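Local atomic coordinates of SAM-dependent methyltransferase (Exiguobacterium sibiricum 255-15, PDB entry 3D2L), a protein that probably transfers a methyl group from S-adenosylmethionine to an acceptor not yet identified, using a Rossmann-like methyltransferase domain. Residues A[46-51]-A[79-84]. Residues are numbered along the deposited sequence; the frame is centred on the assembly and turned at random.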
loop_
_atom_site.group_PDB
_atom_site.type_symbol
_atom_site.label_atom_id
_atom_site.label_comp_id
_atom_site.label_asym_id
_atom_site.label_seq_id
_atom_site.Cartn_x
_atom_site.Cartn_y
_atom_site.Cartn_z
ATOM N N THR A 46 4.853 -5.502 6.927
ATOM C CA THR A 46 6.122 -4.936 7.344
ATOM C C THR A 46 5.924 -3.503 7.904
ATOM O O THR A 46 6.440 -3.191 8.979
ATOM C CB THR A 46 7.180 -4.981 6.193
ATOM O OG1 THR A 46 7.276 -6.322 5.668
ATOM C CG2 THR A 46 8.546 -4.546 6.715
ATOM N N ALA A 47 5.174 -2.652 7.189
ATOM C CA ALA A 47 4.937 -1.280 7.647
ATOM C C ALA A 47 3.974 -1.282 8.813
ATOM O O ALA A 47 4.102 -0.462 9.715
ATOM C CB ALA A 47 4.420 -0.372 6.483
ATOM N N THR A 48 3.030 -2.227 8.820
ATOM C CA THR A 48 2.034 -2.341 9.887
ATOM C C THR A 48 2.709 -2.602 11.228
ATOM O O THR A 48 2.398 -1.975 12.237
ATOM C CB THR A 48 0.991 -3.459 9.567
ATOM O OG1 THR A 48 0.662 -3.456 8.149
ATOM C CG2 THR A 48 -0.270 -3.287 10.411
ATOM N N LEU A 49 3.671 -3.500 11.237
ATOM C CA LEU A 49 4.427 -3.789 12.469
ATOM C C LEU A 49 5.230 -2.600 12.993
ATOM O O LEU A 49 5.366 -2.460 14.237
ATOM C CB LEU A 49 5.322 -5.031 12.280
ATOM C CG LEU A 49 4.581 -6.342 11.950
ATOM C CD1 LEU A 49 5.562 -7.509 12.037
ATOM C CD2 LEU A 49 3.393 -6.568 12.890
ATOM N N LEU A 50 5.793 -1.771 12.090
ATOM C CA LEU A 50 6.487 -0.537 12.480
ATOM C C LEU A 50 5.502 0.469 13.049
ATOM O O LEU A 50 5.794 1.130 14.030
ATOM C CB LEU A 50 7.297 0.070 11.316
ATOM C CG LEU A 50 8.436 -0.845 10.884
ATOM C CD1 LEU A 50 9.084 -0.283 9.667
ATOM C CD2 LEU A 50 9.463 -1.065 12.041
ATOM N N LEU A 51 4.334 0.578 12.421
ATOM C CA LEU A 51 3.252 1.415 12.929
ATOM C C LEU A 51 2.804 0.969 14.303
ATOM O O LEU A 51 2.534 1.805 15.177
ATOM C CB LEU A 51 2.070 1.339 11.947
ATOM C CG LEU A 51 2.290 2.091 10.622
ATOM C CD1 LEU A 51 1.175 1.810 9.607
ATOM C CD2 LEU A 51 2.396 3.584 10.912
ATOM N N ARG A 79 4.418 -8.248 19.253
ATOM C CA ARG A 79 3.530 -7.139 18.965
ATOM C C ARG A 79 2.101 -7.626 18.903
ATOM O O ARG A 79 1.851 -8.752 18.454
ATOM C CB ARG A 79 3.913 -6.503 17.625
ATOM C CG ARG A 79 5.251 -5.786 17.709
ATOM C CD ARG A 79 5.514 -5.179 16.414
ATOM N NE ARG A 79 6.708 -4.334 16.323
ATOM C CZ ARG A 79 7.824 -4.657 15.680
ATOM N NH1 ARG A 79 8.024 -5.881 15.193
ATOM N NH2 ARG A 79 8.796 -3.767 15.603
ATOM N N HIS A 80 1.157 -6.798 19.360
ATOM C CA HIS A 80 -0.266 -7.122 19.223
ATOM C C HIS A 80 -0.856 -6.370 18.052
ATOM O O HIS A 80 -1.036 -5.146 18.099
ATOM C CB HIS A 80 -1.100 -6.834 20.494
ATOM C CG HIS A 80 -2.538 -7.233 20.334
ATOM N ND1 HIS A 80 -3.509 -6.358 19.890
ATOM C CD2 HIS A 80 -3.150 -8.436 20.458
ATOM C CE1 HIS A 80 -4.661 -6.992 19.797
ATOM N NE2 HIS A 80 -4.473 -8.254 20.136
ATOM N N VAL A 81 -1.158 -7.107 16.995
ATOM C CA VAL A 81 -1.718 -6.542 15.815
ATOM C C VAL A 81 -2.704 -7.529 15.185
ATOM O O VAL A 81 -2.350 -8.614 14.745
ATOM C CB VAL A 81 -0.634 -6.148 14.798
ATOM C CG1 VAL A 81 -1.257 -5.471 13.642
ATOM C CG2 VAL A 81 0.413 -5.202 15.443
ATOM N N ASP A 82 -3.946 -7.119 15.146
ATOM C CA ASP A 82 -5.001 -7.911 14.525
ATOM C C ASP A 82 -4.887 -7.741 13.025
ATOM O O ASP A 82 -4.864 -6.626 12.584
ATOM C CB ASP A 82 -6.361 -7.372 14.937
ATOM C CG ASP A 82 -6.732 -7.702 16.349
ATOM O OD1 ASP A 82 -6.494 -8.828 16.819
ATOM O OD2 ASP A 82 -7.300 -6.828 16.996
ATOM N N PHE A 83 -4.760 -8.848 12.283
ATOM C CA PHE A 83 -4.794 -8.876 10.841
ATOM C C PHE A 83 -6.080 -9.632 10.424
ATOM O O PHE A 83 -6.380 -10.772 10.890
ATOM C CB PHE A 83 -3.532 -9.548 10.268
ATOM C CG PHE A 83 -2.234 -8.780 10.513
ATOM C CD1 PHE A 83 -1.873 -7.714 9.703
ATOM C CD2 PHE A 83 -1.361 -9.151 11.556
ATOM C CE1 PHE A 83 -0.700 -7.039 9.896
ATOM C CE2 PHE A 83 -0.210 -8.489 11.766
ATOM C CZ PHE A 83 0.140 -7.402 10.929
ATOM N N TRP A 84 -6.857 -9.004 9.558
ATOM C CA TRP A 84 -8.092 -9.571 9.079
ATOM C C TRP A 84 -8.123 -9.546 7.568
ATOM O O TRP A 84 -7.524 -8.640 6.965
ATOM C CB TRP A 84 -9.288 -8.787 9.611
ATOM C CG TRP A 84 -9.385 -8.704 11.122
ATOM C CD1 TRP A 84 -9.209 -7.595 11.895
ATOM C CD2 TRP A 84 -9.693 -9.780 12.032
ATOM N NE1 TRP A 84 -9.410 -7.906 13.217
ATOM C CE2 TRP A 84 -9.686 -9.243 13.331
ATOM C CE3 TRP A 84 -9.927 -11.156 11.872
ATOM C CZ2 TRP A 84 -9.931 -10.023 14.465
ATOM C CZ3 TRP A 84 -10.182 -11.926 12.991
ATOM C CH2 TRP A 84 -10.177 -11.356 14.276
#
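R79 opens the run toward the strand by laying its extended side chain, straight from CG to NE, against the turn of helix at L49. The guanidinium presents a face to the peptide there: L49 C sits 4.0 Å above its plane, near the rim. R79 NE comes within 3.1 Å of L49 O, but the oxygen lies over that face, at too poor an angle for a hydrogen bond; D53, by a salt bridge to NE, and T77, by a hydrogen bond to NH1, engage the charged group instead. Before that group, R79 CD packs 4.1 Å from L49 CB.

V81 then spreads its two methyls between neighbouring helix residues. With CG1 anti to the backbone N (chi1 -176°), that branch meets T48 CG2 at 4.0 Å, while CG2 turns to L49 CD2. The same CG1 lies over the rim of one face of the F83 ring.

F83 completes the series. L49 CD2 reaches the ring at its edge, in plane, 3.9 Å from CZ, whereas T48 CG2 approaches CE1 obliquely at 3.8 Å. T48 OG1, on the other branch, hydrogen-bonds D39. L67 and A70 of helix 64-76 also touch the ring.

The case illustrates how a helix packs beside the border of a Rossmann-like sheet: F83 of outermost strand 82-85, with R79 and V81 on the approach to it, meets helix 46-51, which follows the first strand. Methyls and a ring carry the contact around V81 and F83, and R79 adds its aliphatic chain and guanidinium face, which implies that shape, rather than directed hydrogen bonds, fits the segments together.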